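Local coordinates for thiamine pyrophosphokinase (Candida albicans, PDB 2G9Z), which catalyses the transfer of a pyrophosphate group from ATP to thiamine, giving thiamine diphosphate, at residues S30-P35 and S318-F323; H46-V51 and Y257-N262; G125-I130 and I145-S150. All blocks are in the same frame, centred on the assembly; numbering follows the deposited sequence.

Contact 1. Residues S30-P35 and S318-F323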
loop_
_atom_site.group_PDB
_atom_site.type_symbol
_atom_site.label_atom_id
_atom_site.label_comp_id
_atom_site.label_asym_id
_atom_site.label_seq_id
_atom_site.Cartn_x
_atom_site.Cartn_y
_atom_site.Cartn_z
ATOM N N SER A 30 27.119 9.604 3.225
ATOM C CA SER A 30 27.834 8.449 2.725
ATOM C C SER A 30 28.603 7.771 3.838
ATOM O O SER A 30 29.206 8.426 4.679
ATOM C CB SER A 30 28.773 8.860 1.591
ATOM O OG SER A 30 28.029 9.261 0.451
ATOM N N LEU A 31 28.553 6.447 3.840
ATOM C CA LEU A 31 29.233 5.642 4.836
ATOM C C LEU A 31 29.638 4.339 4.192
ATOM O O LEU A 31 29.111 3.962 3.144
ATOM C CB LEU A 31 28.295 5.311 6.002
ATOM C CG LEU A 31 27.868 6.386 6.997
ATOM C CD1 LEU A 31 26.798 5.808 7.918
ATOM C CD2 LEU A 31 29.075 6.851 7.805
ATOM N N ILE A 32 30.591 3.660 4.814
ATOM C CA ILE A 32 31.005 2.357 4.336
ATOM C C ILE A 32 30.729 1.428 5.504
ATOM O O ILE A 32 31.233 1.632 6.609
ATOM C CB ILE A 32 32.505 2.302 3.955
ATOM C CG1 ILE A 32 32.688 2.692 2.482
ATOM C CG2 ILE A 32 33.034 0.881 4.132
ATOM C CD1 ILE A 32 32.138 4.038 2.124
ATOM N N ILE A 33 29.888 0.431 5.264
ATOM C CA ILE A 33 29.543 -0.530 6.295
ATOM C C ILE A 33 30.176 -1.857 5.915
ATOM O O ILE A 33 29.994 -2.343 4.799
ATOM C CB ILE A 33 28.008 -0.714 6.393
ATOM C CG1 ILE A 33 27.334 0.642 6.629
ATOM C CG2 ILE A 33 27.665 -1.680 7.527
ATOM C CD1 ILE A 33 27.712 1.309 7.942
ATOM N N SER A 34 30.935 -2.436 6.833
ATOM C CA SER A 34 31.568 -3.717 6.559
ATOM C C SER A 34 30.559 -4.820 6.846
ATOM O O SER A 34 29.698 -4.669 7.709
ATOM C CB SER A 34 32.796 -3.908 7.446
ATOM O OG SER A 34 33.756 -2.893 7.209
ATOM N N PRO A 35 30.641 -5.937 6.108
ATOM C CA PRO A 35 29.717 -7.057 6.315
ATOM C C PRO A 35 29.794 -7.550 7.759
ATOM O O PRO A 35 30.822 -7.400 8.420
ATOM C CB PRO A 35 30.227 -8.104 5.328
ATOM C CG PRO A 35 30.761 -7.269 4.206
ATOM C CD PRO A 35 31.503 -6.173 4.938
ATOM N N SER A 318 22.684 5.480 3.418
ATOM C CA SER A 318 24.003 6.102 3.464
ATOM C C SER A 318 25.104 5.132 3.031
ATOM O O SER A 318 26.122 5.546 2.474
ATOM C CB SER A 318 24.301 6.615 4.880
ATOM O OG SER A 318 23.430 7.677 5.231
ATOM N N GLY A 319 24.903 3.844 3.296
ATOM C CA GLY A 319 25.900 2.851 2.917
ATOM C C GLY A 319 26.134 2.836 1.420
ATOM O O GLY A 319 25.211 2.596 0.643
ATOM N N GLU A 320 27.372 3.079 1.000
ATOM C CA GLU A 320 27.680 3.112 -0.424
ATOM C C GLU A 320 27.637 1.746 -1.092
ATOM O O GLU A 320 27.305 1.639 -2.271
ATOM C CB GLU A 320 29.064 3.725 -0.657
ATOM C CG GLU A 320 29.247 5.112 -0.071
ATOM C CD GLU A 320 30.402 5.848 -0.715
ATOM O OE1 GLU A 320 31.527 5.297 -0.725
ATOM O OE2 GLU A 320 30.178 6.975 -1.209
ATOM N N THR A 321 27.978 0.710 -0.336
ATOM C CA THR A 321 28.013 -0.647 -0.865
ATOM C C THR A 321 27.073 -1.585 -0.117
ATOM O O THR A 321 26.945 -2.759 -0.467
ATOM C CB THR A 321 29.435 -1.222 -0.775
ATOM O OG1 THR A 321 29.807 -1.353 0.602
ATOM C CG2 THR A 321 30.422 -0.293 -1.463
ATOM N N GLY A 322 26.427 -1.067 0.919
ATOM C CA GLY A 322 25.509 -1.889 1.680
ATOM C C GLY A 322 25.230 -1.312 3.046
ATOM O O GLY A 322 25.850 -0.336 3.453
ATOM N N PHE A 323 24.276 -1.912 3.749
ATOM C CA PHE A 323 23.922 -1.472 5.088
ATOM C C PHE A 323 23.412 -2.664 5.883
ATOM O O PHE A 323 23.123 -3.724 5.324
ATOM C CB PHE A 323 22.855 -0.371 5.046
ATOM C CG PHE A 323 21.558 -0.789 4.396
ATOM C CD1 PHE A 323 21.385 -0.682 3.015
ATOM C CD2 PHE A 323 20.502 -1.278 5.172
ATOM C CE1 PHE A 323 20.173 -1.056 2.407
ATOM C CE2 PHE A 323 19.290 -1.653 4.582
ATOM C CZ PHE A 323 19.123 -1.542 3.195
HETATM O O HOH W 1 28.391 0.233 2.908
HETATM O O HOH W 2 28.798 -2.851 2.398
#

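Contact 2. Residues H46-V51 and Y257-N262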
loop_
_atom_site.group_PDB
_atom_site.type_symbol
_atom_site.label_atom_id
_atom_site.label_comp_id
_atom_site.label_asym_id
_atom_site.label_seq_id
_atom_site.Cartn_x
_atom_site.Cartn_y
_atom_site.Cartn_z
ATOM N N HIS A 46 21.850 -12.463 4.042
ATOM C CA HIS A 46 22.427 -11.591 3.029
ATOM C C HIS A 46 21.387 -11.349 1.947
ATOM O O HIS A 46 20.854 -12.297 1.371
ATOM C CB HIS A 46 23.674 -12.230 2.409
ATOM C CG HIS A 46 24.435 -11.314 1.499
ATOM N ND1 HIS A 46 25.471 -11.747 0.700
ATOM C CD2 HIS A 46 24.321 -9.982 1.274
ATOM C CE1 HIS A 46 25.962 -10.724 0.022
ATOM N NE2 HIS A 46 25.282 -9.642 0.353
ATOM N N ILE A 47 21.088 -10.081 1.689
ATOM C CA ILE A 47 20.106 -9.710 0.675
ATOM C C ILE A 47 20.757 -8.839 -0.395
ATOM O O ILE A 47 21.414 -7.851 -0.077
ATOM C CB ILE A 47 18.940 -8.885 1.271
ATOM C CG1 ILE A 47 18.412 -9.533 2.550
ATOM C CG2 ILE A 47 17.818 -8.786 0.249
ATOM C CD1 ILE A 47 17.365 -8.695 3.264
ATOM N N GLN A 48 20.564 -9.208 -1.656
ATOM C CA GLN A 48 21.104 -8.459 -2.789
ATOM C C GLN A 48 19.924 -8.159 -3.702
ATOM O O GLN A 48 19.743 -8.799 -4.739
ATOM C CB GLN A 48 22.139 -9.297 -3.532
ATOM C CG GLN A 48 23.382 -9.589 -2.723
ATOM C CD GLN A 48 24.290 -10.579 -3.414
ATOM O OE1 GLN A 48 23.995 -11.771 -3.472
ATOM N NE2 GLN A 48 25.394 -10.089 -3.959
ATOM N N PRO A 49 19.109 -7.165 -3.328
ATOM C CA PRO A 49 17.917 -6.760 -4.082
ATOM C C PRO A 49 18.122 -6.313 -5.523
ATOM O O PRO A 49 17.231 -6.479 -6.352
ATOM C CB PRO A 49 17.334 -5.621 -3.241
ATOM C CG PRO A 49 17.964 -5.802 -1.869
ATOM C CD PRO A 49 19.356 -6.232 -2.216
ATOM N N PHE A 50 19.296 -5.766 -5.825
ATOM C CA PHE A 50 19.539 -5.220 -7.154
ATOM C C PHE A 50 20.372 -6.024 -8.138
ATOM O O PHE A 50 20.832 -5.483 -9.144
ATOM C CB PHE A 50 20.132 -3.822 -6.993
ATOM C CG PHE A 50 19.365 -2.967 -6.033
ATOM C CD1 PHE A 50 18.134 -2.427 -6.395
ATOM C CD2 PHE A 50 19.836 -2.754 -4.743
ATOM C CE1 PHE A 50 17.382 -1.692 -5.486
ATOM C CE2 PHE A 50 19.089 -2.017 -3.826
ATOM C CZ PHE A 50 17.857 -1.488 -4.202
ATOM N N VAL A 51 20.558 -7.309 -7.866
ATOM C CA VAL A 51 21.323 -8.150 -8.772
ATOM C C VAL A 51 20.697 -8.140 -10.169
ATOM O O VAL A 51 21.393 -8.317 -11.166
ATOM C CB VAL A 51 21.375 -9.610 -8.276
ATOM C CG1 VAL A 51 22.077 -10.484 -9.305
ATOM C CG2 VAL A 51 22.099 -9.680 -6.948
ATOM N N TYR A 257 22.118 -8.182 6.051
ATOM C CA TYR A 257 23.124 -7.362 5.399
ATOM C C TYR A 257 22.635 -7.162 3.973
ATOM O O TYR A 257 22.533 -8.118 3.207
ATOM C CB TYR A 257 24.494 -8.052 5.403
ATOM C CG TYR A 257 25.542 -7.325 4.579
ATOM C CD1 TYR A 257 25.795 -5.968 4.775
ATOM C CD2 TYR A 257 26.275 -7.995 3.597
ATOM C CE1 TYR A 257 26.752 -5.293 4.013
ATOM C CE2 TYR A 257 27.234 -7.332 2.829
ATOM C CZ TYR A 257 27.467 -5.983 3.041
ATOM O OH TYR A 257 28.410 -5.325 2.283
ATOM N N ILE A 258 22.295 -5.924 3.634
ATOM C CA ILE A 258 21.812 -5.603 2.297
ATOM C C ILE A 258 22.987 -5.002 1.544
ATOM O O ILE A 258 23.532 -3.990 1.970
ATOM C CB ILE A 258 20.654 -4.569 2.341
ATOM C CG1 ILE A 258 19.448 -5.142 3.092
ATOM C CG2 ILE A 258 20.241 -4.191 0.928
ATOM C CD1 ILE A 258 19.643 -5.268 4.594
ATOM N N SER A 259 23.381 -5.623 0.433
ATOM C CA SER A 259 24.517 -5.122 -0.335
ATOM C C SER A 259 24.222 -4.915 -1.812
ATOM O O SER A 259 23.282 -5.484 -2.364
ATOM C CB SER A 259 25.716 -6.065 -0.185
ATOM O OG SER A 259 25.456 -7.323 -0.780
ATOM N N TYR A 260 25.053 -4.089 -2.440
ATOM C CA TYR A 260 24.938 -3.752 -3.853
ATOM C C TYR A 260 26.270 -3.142 -4.290
ATOM O O TYR A 260 27.036 -2.680 -3.449
ATOM C CB TYR A 260 23.807 -2.742 -4.049
ATOM C CG TYR A 260 23.664 -1.784 -2.883
ATOM C CD1 TYR A 260 22.764 -2.047 -1.849
ATOM C CD2 TYR A 260 24.478 -0.660 -2.776
ATOM C CE1 TYR A 260 22.686 -1.219 -0.736
ATOM C CE2 TYR A 260 24.410 0.177 -1.668
ATOM C CZ TYR A 260 23.514 -0.111 -0.650
ATOM O OH TYR A 260 23.467 0.684 0.470
ATOM N N LYS A 261 26.549 -3.144 -5.593
ATOM C CA LYS A 261 27.803 -2.582 -6.112
ATOM C C LYS A 261 27.986 -1.183 -5.533
ATOM O O LYS A 261 29.002 -0.886 -4.907
ATOM C CB LYS A 261 27.763 -2.515 -7.642
ATOM C CG LYS A 261 28.918 -1.760 -8.269
ATOM C CD LYS A 261 28.646 -1.491 -9.749
ATOM C CE LYS A 261 29.758 -0.668 -10.376
ATOM N NZ LYS A 261 31.063 -1.386 -10.335
ATOM N N ASN A 262 26.992 -0.334 -5.767
ATOM C CA ASN A 262 26.955 1.028 -5.241
ATOM C C ASN A 262 25.519 1.506 -5.372
ATOM O O ASN A 262 24.674 0.793 -5.915
ATOM C CB ASN A 262 27.906 1.975 -5.992
ATOM C CG ASN A 262 27.720 1.934 -7.489
ATOM O OD1 ASN A 262 26.607 2.031 -7.996
ATOM N ND2 ASN A 262 28.826 1.806 -8.212
HETATM O O HOH W 3 26.293 -7.235 -3.655
HETATM O O HOH W 4 22.029 -6.052 -4.745
#

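Contact 3. Residues G125-I130 and I145-S150. With MG (magnesium ion), chain C; MG (magnesium ion), chain D; VNP (3-[(4-amino-2-methylpyrimidin-5-yl)methyl]-5-(2-{[hydroxy(phosphonoamino)phosphoryl]oxy}ethyl)-4-methyl-1,3-thiazol-3-I um), chain H.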
loop_
_atom_site.group_PDB
_atom_site.type_symbol
_atom_site.label_atom_id
_atom_site.label_comp_id
_atom_site.label_asym_id
_atom_site.label_seq_id
_atom_site.Cartn_x
_atom_site.Cartn_y
_atom_site.Cartn_z
ATOM N N GLY A 125 -5.282 -18.263 -12.865
ATOM C CA GLY A 125 -6.253 -17.442 -12.157
ATOM C C GLY A 125 -7.674 -17.811 -12.529
ATOM O O GLY A 125 -7.898 -18.819 -13.204
ATOM N N ASP A 126 -8.644 -17.014 -12.090
ATOM C CA ASP A 126 -10.036 -17.302 -12.421
ATOM C C ASP A 126 -10.424 -16.734 -13.784
ATOM O O ASP A 126 -11.527 -16.964 -14.271
ATOM C CB ASP A 126 -10.973 -16.766 -11.338
ATOM C CG ASP A 126 -10.708 -15.319 -11.009
ATOM O OD1 ASP A 126 -9.869 -14.702 -11.691
ATOM O OD2 ASP A 126 -11.341 -14.812 -10.068
ATOM N N PHE A 127 -9.496 -15.997 -14.387
ATOM C CA PHE A 127 -9.673 -15.402 -15.706
ATOM C C PHE A 127 -10.844 -14.450 -15.909
ATOM O O PHE A 127 -11.520 -14.504 -16.940
ATOM C CB PHE A 127 -9.738 -16.508 -16.768
ATOM C CG PHE A 127 -8.505 -17.360 -16.828
ATOM C CD1 PHE A 127 -7.255 -16.823 -16.537
ATOM C CD2 PHE A 127 -8.586 -18.697 -17.193
ATOM C CE1 PHE A 127 -6.102 -17.607 -16.611
ATOM C CE2 PHE A 127 -7.441 -19.485 -17.271
ATOM C CZ PHE A 127 -6.197 -18.938 -16.977
ATOM N N ASP A 128 -11.087 -13.574 -14.942
ATOM C CA ASP A 128 -12.166 -12.610 -15.090
ATOM C C ASP A 128 -11.626 -11.245 -15.509
ATOM O O ASP A 128 -12.379 -10.278 -15.612
ATOM C CB ASP A 128 -12.972 -12.486 -13.797
ATOM C CG ASP A 128 -12.106 -12.228 -12.585
ATOM O OD1 ASP A 128 -10.887 -12.010 -12.733
ATOM O OD2 ASP A 128 -12.664 -12.241 -11.476
ATOM N N SER A 129 -10.320 -11.170 -15.758
ATOM C CA SER A 129 -9.711 -9.919 -16.185
ATOM C C SER A 129 -8.976 -10.087 -17.513
ATOM O O SER A 129 -8.986 -9.184 -18.345
ATOM C CB SER A 129 -8.752 -9.382 -15.111
ATOM O OG SER A 129 -7.626 -10.226 -14.951
ATOM N N ILE A 130 -8.348 -11.243 -17.723
ATOM C CA ILE A 130 -7.626 -11.478 -18.972
ATOM C C ILE A 130 -8.607 -11.325 -20.142
ATOM O O ILE A 130 -9.744 -11.781 -20.068
ATOM C CB ILE A 130 -6.989 -12.895 -19.000
ATOM C CG1 ILE A 130 -6.058 -13.031 -20.206
ATOM C CG2 ILE A 130 -8.072 -13.962 -19.063
ATOM C CD1 ILE A 130 -5.301 -14.344 -20.249
ATOM N N ILE A 145 -2.033 -22.890 -19.630
ATOM C CA ILE A 145 -3.197 -22.279 -19.007
ATOM C C ILE A 145 -3.739 -23.055 -17.816
ATOM O O ILE A 145 -4.083 -24.230 -17.932
ATOM C CB ILE A 145 -4.345 -22.136 -20.020
ATOM C CG1 ILE A 145 -3.851 -21.408 -21.272
ATOM C CG2 ILE A 145 -5.524 -21.413 -19.373
ATOM C CD1 ILE A 145 -3.231 -20.054 -21.001
ATOM N N ILE A 146 -3.834 -22.390 -16.671
ATOM C CA ILE A 146 -4.364 -23.032 -15.479
ATOM C C ILE A 146 -5.499 -22.196 -14.908
ATOM O O ILE A 146 -5.267 -21.262 -14.143
ATOM C CB ILE A 146 -3.277 -23.212 -14.399
ATOM C CG1 ILE A 146 -2.092 -23.992 -14.975
ATOM C CG2 ILE A 146 -3.854 -23.951 -13.203
ATOM C CD1 ILE A 146 -0.957 -24.200 -13.984
ATOM N N ARG A 147 -6.727 -22.526 -15.291
ATOM C CA ARG A 147 -7.889 -21.803 -14.799
ATOM C C ARG A 147 -8.317 -22.333 -13.437
ATOM O O ARG A 147 -8.423 -23.543 -13.230
ATOM C CB ARG A 147 -9.051 -21.915 -15.791
ATOM C CG ARG A 147 -10.270 -21.086 -15.398
ATOM C CD ARG A 147 -11.148 -20.769 -16.606
ATOM N NE ARG A 147 -12.208 -19.818 -16.270
ATOM C CZ ARG A 147 -12.837 -19.051 -17.157
ATOM N NH1 ARG A 147 -12.516 -19.114 -18.443
ATOM N NH2 ARG A 147 -13.783 -18.212 -16.755
ATOM N N GLN A 148 -8.549 -21.418 -12.503
ATOM C CA GLN A 148 -8.972 -21.779 -11.154
ATOM C C GLN A 148 -10.095 -20.836 -10.748
ATOM O O GLN A 148 -9.867 -19.644 -10.532
ATOM C CB GLN A 148 -7.796 -21.645 -10.186
ATOM C CG GLN A 148 -6.622 -22.552 -10.501
ATOM C CD GLN A 148 -6.888 -24.004 -10.130
ATOM O OE1 GLN A 148 -7.517 -24.756 -10.883
ATOM N NE2 GLN A 148 -6.423 -24.399 -8.954
ATOM N N SER A 149 -11.306 -21.372 -10.643
ATOM C CA SER A 149 -12.466 -20.566 -10.300
ATOM C C SER A 149 -12.702 -20.350 -8.808
ATOM O O SER A 149 -13.636 -19.648 -8.435
ATOM C CB SER A 149 -13.722 -21.183 -10.914
ATOM O OG SER A 149 -14.030 -22.416 -10.286
ATOM N N SER A 150 -11.873 -20.937 -7.952
ATOM C CA SER A 150 -12.069 -20.769 -6.511
ATOM C C SER A 150 -12.271 -19.317 -6.099
ATOM O O SER A 150 -11.558 -18.426 -6.559
ATOM C CB SER A 150 -10.890 -21.322 -5.720
ATOM O OG SER A 150 -11.034 -20.945 -4.360
HETATM MG MG MG C . -8.843 -12.703 -11.856
HETATM MG MG MG D . -11.529 -12.619 -9.692
HETATM O O2G VNP H . -11.684 -10.909 -8.514
HETATM P PG VNP H . -10.523 -9.812 -8.329
HETATM O O3G VNP H . -10.954 -8.738 -7.406
HETATM O O1G VNP H . -10.209 -9.245 -9.802
HETATM N N3B VNP H . -9.184 -10.570 -7.806
HETATM P PB VNP H . -9.050 -12.102 -8.321
HETATM O O2B VNP H . -7.729 -12.627 -7.916
HETATM O O1B VNP H . -9.382 -12.130 -9.763
HETATM O O1 VNP H . -10.208 -12.891 -7.524
HETATM C C7 VNP H . -10.273 -12.999 -6.098
HETATM C C12 VNP H . -10.999 -14.313 -5.800
HETATM C C11 VNP H . -11.294 -14.621 -4.329
HETATM C C10 VNP H . -12.506 -13.920 -3.713
HETATM C CM4 VNP H . -13.744 -13.534 -4.528
HETATM S S1 VNP H . -10.017 -14.211 -3.094
HETATM C C9 VNP H . -11.202 -13.898 -1.846
HETATM N N5 VNP H . -12.386 -13.654 -2.408
HETATM C C7A VNP H . -13.497 -13.030 -1.671
HETATM C C5A VNP H . -13.464 -13.305 -0.165
HETATM C C6A VNP H . -13.291 -12.200 0.659
HETATM N N1A VNP H . -13.363 -12.316 1.974
HETATM C C2A VNP H . -13.600 -13.501 2.549
HETATM C CM2 VNP H . -13.710 -13.596 4.072
HETATM N N3A VNP H . -13.762 -14.598 1.794
HETATM C C4A VNP H . -13.699 -14.529 0.457
HETATM N N4A VNP H . -13.852 -15.640 -0.256
HETATM O O HOH W 5 -12.802 -19.059 -13.390
HETATM O O HOH W 6 -8.279 -10.408 -11.766
#

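Contact 1. Residues S30-P35 and S318-F323
Leu31 holds the other segment through both its backbone N and its O. Its N donates to Ser318 O at 2.9 Å. Its O receives the N-H of Glu320, also at 2.9 Å, in a much straighter bond (162° at the hydrogen). Gly319 is bridged between these two bonds, and its CA comes up to Leu31 O. This is the tight part. Beside it, Leu31 CD1 rests on Ser318 CB at 4.0 Å, while Ser318 OG turns to Pro28 O.

Beyond Glu320 the backbones part and water fills in. Water 1 accepts from Ile33 N at 2.8 Å and donates to Gly322 O, with a weak further bond from Thr321 N. Water 2 joins Ile33 O to Thr321 OG1. Ile33 touches directly here through CG1, which chi1 of -56° sets beside its own backbone N and 3.6 Å from Gly322 O.

The other loose side is the exposed Ile32. Its CD1 meets Glu320 OE1 at 3.2 Å as the two side chains cross obliquely. Ser30 OG lies near Glu320 OE2 but is hydrogen-bonded to Arg263, which also makes a long, weak ion pair with that carboxylate.

The contact thus ties the loop after strand 23-26 to the turn leading into strand 322-327 of the vitamin B1 binding domain. Two direct backbone bonds fix one end. At the other, bridging waters satisfy the backbone N and O of Ile33, so the polar link there runs largely through solvent.

Contact 2. Residues H46-V51 and Y257-N262
His46 CG lies anti to the backbone N (chi1 -172°), which carries the imidazole across to the neighbouring strand. Ser259 OG sits between its own backbone N and carbonyl carbon (chi1 66°), and there it meets the ring. His46 NE2 and Ser259 OG form a short, nearly straight hydrogen bond of 2.6 Å, whose proton could sit on either atom. Tyr257 O also lies at the imidazole edge, 3.2 Å from CD2. The His46 and Tyr257 rings are roughly parallel but offset, with little overlap.

The backbones run parallel. Ile47 N donates to Tyr257 O at 2.9 Å, and Ser259 N donates to Ile47 O at 3.0 Å. This pairing places strand 45-47 at the outer edge of the five-stranded mixed sheet, beside strand 254-259. On the face away from His46 and Tyr257, Ile47 and Ile258 lie side by side, CD1 against CG1. Pro49 CD then covers Ile258 CG2 at 3.9 Å.

After Ile47 the chain enters a type I turn from Gln48 to Val51. Water 4 takes over the backbone link, from Phe50 N to Ser259 O. Water 3 joins Gln48 NE2 to Ser259 OG. Further on, Phe50 CD2 packs on Tyr260 CB at 4.0 Å, and Phe266 stacks on the Phe50 ring.

Contact 3. Residues G125-I130 and I145-S150
Asp126 sets its CA against Gln148 O and its CB near Ser149 CA, and turns its carboxylate to two magnesium ions. OD1 binds one magnesium ion, and OD2 binds the other at 2.2 Å. Asp128 bridges the same pair in the same way, through OD1 and OD2. Oxygen O1B of the bound thiamine diphosphate analogue also links both ions. Asp91 and Asp155 join the first magnesium site, and water 6 binds that ion and donates to the analogue's O1G.

The next layer is the backbone beneath Asp126. Gly125 N donates to Ile146 O in a rather long bond of 3.3 Å. Gln148 N donates to Gly125 O at 2.8 Å. These bonds continue the parallel pairing of strands 122-125 and 144-147, which helix 132-139 joins in a beta-alpha-beta crossover. The aspartates therefore follow directly from the end of a strand.

Phe127 lies between them in sequence but points the other way. Its backbone is in the left-handed region (phi 58°, psi 42°), and its ring reaches strand 144-147. CE2 touches Arg147 CB at 3.3 Å and Ile145 CG2 at 3.4 Å, a tight fit. The Arg147 guanidinium stands nearly perpendicular to the ring (82°) and has Phe127 CB over one face. Water 5 joins Arg147 NE to Asp126 O.

The two magnesium ions, held together by carboxylates that each span both, would probably offset much of the negative charge of the diphosphate group. This is consistent with metal-assisted pyrophosphate transfer.

The contacts are nested along the chain. Contact 1 closes the widest loop, contact 2 lies inside it and contact 3 inside both. Contacts 1 and 2 are neighbours, with centres 11 Å apart, and both reach the five-stranded sheet through adjacent strands 322-327 and 254-259. They touch directly: Tyr260 OH lies 2.6 Å from Gly319 O, a probable hydrogen bond. Contact 3 is on the opposite side of the chain's centre, at the edge of the ten-stranded sheet. Its centre lies about 45 Å from that of contact 1 and about 35 Å from that of contact 2. The metal site in contact 3 probably forms the active site together with the second subunit, whose Ser312, Ser314 and Arg316 are hydrogen-bonded to the same ligand.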